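Local coordinates for cystathionine beta-lyases/cystathionine gamma-synthases (Corynebacterium glutamicum, PDB 5X5H), which probably catalyses the pyridoxal-phosphate-dependent joining of O-succinyl-L-homoserine and L-cysteine into L,L-cystathionine, releasing succinate, in methionine biosynthesis, at residues Gln8-Ser11 with Thr12-His16; Ala269-Leu272 with Asp273-Pro276; Leu376-Val379 with Glu380-Leu383. One frame throughout, in Å; residues are numbered along the deposited sequence.

Contact 1 of 3, residues Gln8-Ser11 with Thr12-His16; sequences QGFS and TASIH
Ser14 grips the carbonyl oxygen of Phe10 twice, through its backbone N at 2.9 Å and through its hydroxyl, with OG also 2.9 Å from Phe10 O. The two donors reach that oxygen from opposite faces of the carbonyl plane, the hydroxyl standing 38° out of it and so not on a lone pair. The torsion responsible sets OG beside the backbone N of Ser14 (chi1 -66°), turned back over the preceding turn. Ser14 OG also approaches the Phe10 ring obliquely, 3.4 Å from CE1. One residue earlier, Ala13 N donates to Gly9 O at 2.9 Å with a nearly straight N-H...O angle of 168°, which closes the first turn. In the next shell, Phe10 meets Tyr186 edge-to-face and rests on Leu70 of helix 58-70, while the polar groups at the helix start turn to a second subunit. Asp374 of that subunit accepts from both Gly9 N and Thr12 OG1, and its Asp371 accepts from Thr12 N. Gly9 sits at the N-cap of helix 10-16, and carboxylates from across the subunit interface take up amides that the first turn of any helix leaves without partners in the helix itself.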
loop_
_atom_site.group_PDB
_atom_site.type_symbol
_atom_site.label_atom_id
_atom_site.label_comp_id
_atom_site.label_asym_id
_atom_site.label_seq_id
_atom_site.Cartn_x
_atom_site.Cartn_y
_atom_site.Cartn_z
ATOM N N GLN A 8 28.483 -5.132 14.218
ATOM C CA GLN A 8 27.673 -6.119 13.404
ATOM C C GLN A 8 27.977 -5.844 11.992
ATOM O O GLN A 8 28.332 -4.703 11.642
ATOM C CB GLN A 8 26.184 -5.982 13.569
ATOM C CG GLN A 8 25.655 -6.188 14.996
ATOM C CD GLN A 8 25.720 -7.632 15.510
ATOM O OE1 GLN A 8 26.687 -7.987 16.189
ATOM N NE2 GLN A 8 24.652 -8.417 15.321
ATOM N N GLY A 9 27.747 -6.837 11.158
ATOM C CA GLY A 9 28.031 -6.722 9.761
ATOM C C GLY A 9 26.977 -5.947 8.961
ATOM O O GLY A 9 25.918 -5.597 9.458
ATOM N N PHE A 10 27.346 -5.616 7.731
ATOM C CA PHE A 10 26.485 -4.789 6.853
ATOM C C PHE A 10 25.149 -5.456 6.563
ATOM O O PHE A 10 24.123 -4.762 6.639
ATOM C CB PHE A 10 27.214 -4.562 5.516
ATOM C CG PHE A 10 26.515 -3.606 4.589
ATOM C CD1 PHE A 10 25.453 -3.959 3.831
ATOM C CD2 PHE A 10 26.941 -2.274 4.599
ATOM C CE1 PHE A 10 24.817 -2.967 3.028
ATOM C CE2 PHE A 10 26.297 -1.329 3.804
ATOM C CZ PHE A 10 25.244 -1.674 3.035
ATOM N N SER A 11 25.152 -6.748 6.220
ATOM C CA SER A 11 23.907 -7.458 5.985
ATOM C C SER A 11 23.044 -7.557 7.211
ATOM O O SER A 11 21.798 -7.258 7.163
ATOM C CB SER A 11 24.114 -8.808 5.418
ATOM O OG SER A 11 24.662 -8.762 4.113
ATOM N N THR A 12 23.647 -7.756 8.375
ATOM C CA THR A 12 22.932 -7.705 9.640
ATOM C C THR A 12 22.276 -6.407 9.892
ATOM O O THR A 12 21.065 -6.303 10.198
ATOM C CB THR A 12 23.840 -8.108 10.765
ATOM O OG1 THR A 12 24.435 -9.354 10.456
ATOM C CG2 THR A 12 23.073 -8.252 12.136
ATOM N N ALA A 13 23.054 -5.317 9.753
ATOM C CA ALA A 13 22.520 -3.972 9.936
ATOM C C ALA A 13 21.414 -3.578 9.006
ATOM O O ALA A 13 20.449 -2.846 9.331
ATOM C CB ALA A 13 23.620 -2.907 9.862
ATOM N N SER A 14 21.549 -4.037 7.746
ATOM C CA SER A 14 20.550 -3.692 6.719
ATOM C C SER A 14 19.167 -4.238 7.068
ATOM O O SER A 14 18.137 -3.657 6.635
ATOM C CB SER A 14 20.892 -4.248 5.367
ATOM O OG SER A 14 22.050 -3.685 4.838
ATOM N N ILE A 15 19.124 -5.304 7.872
ATOM C CA ILE A 15 17.866 -5.917 8.335
ATOM C C ILE A 15 17.505 -5.398 9.691
ATOM O O ILE A 15 16.272 -5.209 9.931
ATOM C CB ILE A 15 18.045 -7.441 8.283
ATOM C CG1 ILE A 15 18.201 -7.879 6.856
ATOM C CG2 ILE A 15 16.907 -8.200 8.949
ATOM C CD1 ILE A 15 18.848 -9.266 6.727
ATOM N N HIS A 16 18.430 -5.114 10.604
ATOM C CA HIS A 16 18.103 -4.943 12.005
ATOM C C HIS A 16 18.429 -3.606 12.573
ATOM O O HIS A 16 17.986 -3.305 13.698
ATOM C CB HIS A 16 18.867 -5.969 12.820
ATOM C CG HIS A 16 18.493 -7.387 12.554
ATOM N ND1 HIS A 16 17.290 -7.919 13.000
ATOM C CD2 HIS A 16 19.055 -8.327 11.790
ATOM C CE1 HIS A 16 17.235 -9.205 12.608
ATOM N NE2 HIS A 16 18.295 -9.481 11.850
#

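Contact 2 of 3, residues Ala269-Leu272 with Asp273-Pro276; sequences AEFL and DSRP
The ring of Phe271 carries Arg275 CG over one face, 4.1 Å above the ring plane and displaced toward the rim, and Arg275 CD is 4.0 Å from Phe271 CZ. The two side chains run side by side in the same direction, yet their flat ends are not stacked, the guanidinium being turned 57° from the ring. A chain bent at both chi2 and chi3 folds Arg275 along the phenylalanine, and NH2 ends in a salt bridge with Glu277 and a hydrogen bond to Asn384 OD1. Ser274 OG comes to the ring obliquely; its firm partner is Phe271 O, 2.7 Å away, met in the carbonyl plane on a lone pair. Ser274 chi1 of 76° swings the hydroxyl between the backbone N and the carbonyl carbon, facing back to the helix. Ser274 N uses the same oxygen at 3.0 Å, but from 60° above the plane, giving Phe271 O a second donor. Arg275 N follows with a bond to Leu272 O at 3.1 Å. The change from the i to i+4 bond between Asp273 N and Ala269 O to these i to i+3 bonds is characteristic of a helix C-terminus, here where helix 254-273 leads into strand 278-282.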
loop_
_atom_site.group_PDB
_atom_site.type_symbol
_atom_site.label_atom_id
_atom_site.label_comp_id
_atom_site.label_asym_id
_atom_site.label_seq_id
_atom_site.Cartn_x
_atom_site.Cartn_y
_atom_site.Cartn_z
ATOM N N ALA A 269 31.435 -5.841 -18.718
ATOM C CA ALA A 269 32.476 -4.876 -19.060
ATOM C C ALA A 269 33.610 -5.637 -19.812
ATOM O O ALA A 269 34.144 -5.097 -20.786
ATOM C CB ALA A 269 33.013 -4.232 -17.838
ATOM N N GLU A 270 34.007 -6.787 -19.318
ATOM C CA GLU A 270 35.109 -7.566 -19.963
ATOM C C GLU A 270 34.607 -7.911 -21.321
ATOM O O GLU A 270 35.381 -7.764 -22.347
ATOM C CB GLU A 270 35.375 -8.831 -19.114
ATOM C CG GLU A 270 36.308 -9.872 -19.696
ATOM C CD GLU A 270 36.446 -11.051 -18.711
ATOM O OE1 GLU A 270 35.507 -11.894 -18.646
ATOM O OE2 GLU A 270 37.444 -11.052 -17.933
ATOM N N PHE A 271 33.391 -8.379 -21.546
ATOM C CA PHE A 271 32.933 -8.766 -22.884
ATOM C C PHE A 271 32.938 -7.523 -23.800
ATOM O O PHE A 271 33.415 -7.581 -24.956
ATOM C CB PHE A 271 31.503 -9.329 -22.834
ATOM C CG PHE A 271 30.948 -9.588 -24.144
ATOM C CD1 PHE A 271 31.474 -10.621 -24.899
ATOM C CD2 PHE A 271 29.923 -8.929 -24.633
ATOM C CE1 PHE A 271 30.969 -10.871 -26.187
ATOM C CE2 PHE A 271 29.403 -9.134 -25.924
ATOM C CZ PHE A 271 29.941 -10.143 -26.701
ATOM N N LEU A 272 32.474 -6.369 -23.384
ATOM C CA LEU A 272 32.428 -5.168 -24.192
ATOM C C LEU A 272 33.811 -4.767 -24.582
ATOM O O LEU A 272 33.985 -4.276 -25.728
ATOM C CB LEU A 272 31.662 -3.991 -23.508
ATOM C CG LEU A 272 30.191 -4.196 -23.339
ATOM C CD1 LEU A 272 29.710 -3.266 -22.201
ATOM C CD2 LEU A 272 29.424 -3.986 -24.653
ATOM N N ASP A 273 34.766 -4.941 -23.706
ATOM C CA ASP A 273 36.175 -4.518 -23.944
ATOM C C ASP A 273 36.814 -5.390 -25.015
ATOM O O ASP A 273 37.863 -4.962 -25.542
ATOM C CB ASP A 273 37.013 -4.492 -22.697
ATOM C CG ASP A 273 37.826 -3.204 -22.580
ATOM O OD1 ASP A 273 37.592 -2.219 -23.318
ATOM O OD2 ASP A 273 38.647 -3.142 -21.680
ATOM N N SER A 274 36.174 -6.463 -25.417
ATOM C CA SER A 274 36.752 -7.347 -26.480
ATOM C C SER A 274 36.144 -7.051 -27.805
ATOM O O SER A 274 36.507 -7.722 -28.839
ATOM C CB SER A 274 36.464 -8.796 -26.091
ATOM O OG SER A 274 35.060 -9.135 -26.349
ATOM N N ARG A 275 35.219 -6.119 -27.939
ATOM C CA ARG A 275 34.450 -5.952 -29.169
ATOM C C ARG A 275 34.874 -4.704 -29.934
ATOM O O ARG A 275 34.985 -3.626 -29.388
ATOM C CB ARG A 275 32.966 -5.874 -28.795
ATOM C CG ARG A 275 32.429 -7.217 -28.293
ATOM C CD ARG A 275 32.320 -8.266 -29.344
ATOM N NE ARG A 275 31.393 -7.907 -30.386
ATOM C CZ ARG A 275 30.518 -8.710 -31.005
ATOM N NH1 ARG A 275 30.361 -9.975 -30.685
ATOM N NH2 ARG A 275 29.826 -8.203 -31.980
ATOM N N PRO A 276 35.070 -4.801 -31.307
ATOM C CA PRO A 276 35.509 -3.657 -32.064
ATOM C C PRO A 276 34.407 -2.607 -32.299
ATOM O O PRO A 276 34.801 -1.510 -32.613
ATOM C CB PRO A 276 35.863 -4.291 -33.414
ATOM C CG PRO A 276 34.988 -5.496 -33.546
ATOM C CD PRO A 276 34.830 -6.017 -32.101
#

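Contact 3 of 3, residues Leu376-Val379 with Glu380-Leu383; sequences LADV and EQAL
Asp378 and Gln381 lie alongside each other, pointing the same way, with Gln381 NE2 3.0 Å from Asp378 OD1. The carboxylate and amide planes are only 16° from parallel, but the amide nitrogen meets OD1 from above the carboxylate plane. Gln381 adopts a chi1 that is rare in helices: at 72° it wedges CG between its own backbone N and carbonyl carbon, 3.3 Å from Asp378 O, and a second bend at chi2 curls the amide back over the preceding turn. Gln381 NE2 also makes a weak bond to Asp378 O, at 3.2 Å. The CG of Asp378, anti to its own backbone N (chi1 -166°), carries the carboxylate forward alongside Gln381. Along another flank, Val379 CG1 and Leu383 CD1 touch at 4.2 Å, one helical turn apart, with Leu383 N bonded to Val379 O between the same two residues. The polar pair is anchored further: Asp378 OD1 accepts from Lys325 N, OD2 from the amides of Leu326 and Ile327, and Gln381 NE2 donates to Ser323 O. Helix 372-384 thereby clasps the end of helix 313-323 and the loop after it through its polar side, while Leu376 and Val379 pack on helix 254-273 and Leu383 reaches Phe320.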
loop_
_atom_site.group_PDB
_atom_site.type_symbol
_atom_site.label_atom_id
_atom_site.label_comp_id
_atom_site.label_asym_id
_atom_site.label_seq_id
_atom_site.Cartn_x
_atom_site.Cartn_y
_atom_site.Cartn_z
ATOM N N LEU A 376 24.693 -11.496 -21.293
ATOM C CA LEU A 376 25.778 -11.598 -22.352
ATOM C C LEU A 376 25.111 -11.840 -23.682
ATOM O O LEU A 376 25.517 -11.196 -24.706
ATOM C CB LEU A 376 26.749 -12.688 -22.015
ATOM C CG LEU A 376 27.758 -12.379 -20.964
ATOM C CD1 LEU A 376 28.413 -13.610 -20.394
ATOM C CD2 LEU A 376 28.824 -11.430 -21.520
ATOM N N ALA A 377 24.150 -12.721 -23.755
ATOM C CA ALA A 377 23.503 -13.039 -25.023
ATOM C C ALA A 377 22.806 -11.846 -25.595
ATOM O O ALA A 377 22.786 -11.541 -26.829
ATOM C CB ALA A 377 22.592 -14.231 -24.895
ATOM N N ASP A 378 22.152 -11.059 -24.726
ATOM C CA ASP A 378 21.427 -9.876 -25.189
ATOM C C ASP A 378 22.354 -8.799 -25.681
ATOM O O ASP A 378 22.102 -8.185 -26.780
ATOM C CB ASP A 378 20.520 -9.311 -24.072
ATOM C CG ASP A 378 19.525 -8.319 -24.551
ATOM O OD1 ASP A 378 18.930 -8.496 -25.661
ATOM O OD2 ASP A 378 19.213 -7.333 -23.786
ATOM N N VAL A 379 23.435 -8.524 -24.970
ATOM C CA VAL A 379 24.451 -7.577 -25.420
ATOM C C VAL A 379 25.063 -8.045 -26.731
ATOM O O VAL A 379 25.232 -7.195 -27.618
ATOM C CB VAL A 379 25.554 -7.318 -24.342
ATOM C CG1 VAL A 379 26.657 -6.416 -24.866
ATOM C CG2 VAL A 379 24.920 -6.715 -23.090
ATOM N N GLU A 380 25.452 -9.274 -26.817
ATOM C CA GLU A 380 26.075 -9.834 -28.076
ATOM C C GLU A 380 25.139 -9.685 -29.235
ATOM O O GLU A 380 25.598 -9.094 -30.314
ATOM C CB GLU A 380 26.542 -11.257 -27.873
ATOM C CG GLU A 380 27.218 -11.877 -29.087
ATOM C CD GLU A 380 27.666 -13.333 -28.839
ATOM O OE1 GLU A 380 27.002 -14.058 -28.043
ATOM O OE2 GLU A 380 28.588 -13.778 -29.521
ATOM N N GLN A 381 23.887 -10.069 -29.179
ATOM C CA GLN A 381 22.957 -9.929 -30.288
ATOM C C GLN A 381 22.713 -8.480 -30.656
ATOM O O GLN A 381 22.638 -8.096 -31.857
ATOM C CB GLN A 381 21.689 -10.759 -30.106
ATOM C CG GLN A 381 20.741 -10.180 -29.012
ATOM C CD GLN A 381 19.881 -9.085 -29.472
ATOM O OE1 GLN A 381 19.550 -9.004 -30.675
ATOM N NE2 GLN A 381 19.452 -8.179 -28.562
ATOM N N ALA A 382 22.713 -7.587 -29.668
ATOM C CA ALA A 382 22.495 -6.195 -29.961
ATOM C C ALA A 382 23.684 -5.607 -30.687
ATOM O O ALA A 382 23.506 -4.838 -31.672
ATOM C CB ALA A 382 22.240 -5.408 -28.679
ATOM N N LEU A 383 24.911 -5.981 -30.335
ATOM C CA LEU A 383 26.141 -5.530 -30.955
ATOM C C LEU A 383 26.070 -6.073 -32.405
ATOM O O LEU A 383 26.495 -5.363 -33.294
ATOM C CB LEU A 383 27.409 -5.976 -30.317
ATOM C CG LEU A 383 27.685 -5.343 -28.938
ATOM C CD1 LEU A 383 28.886 -6.056 -28.351
ATOM C CD2 LEU A 383 27.877 -3.858 -28.984
#

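Overall arrangement
Contacts 2 and 3 form one neighbourhood, whereas contact 1 stands apart. The centres of contacts 2 and 3 are 11 Å apart, and helices 254-273 and 372-384 meet directly: Phe271 CB lies 3.6 Å from Leu376 CD2, and Leu272 CD2 lies 3.7 Å from Val379 CG1. Both are structural packing away from the cofactor and metal sites. Contact 1 lies 36 Å from contact 2 and 37 Å from contact 3, centre to centre, though its Ser11 touches Ala255 near the opposite end of the helix that contact 2 terminates. Its Phe10 side chain is about 9 Å from a magnesium ion. The second subunit's copy of the helix that bears contact 3 supplies Asp374, so the two regions meet between subunits.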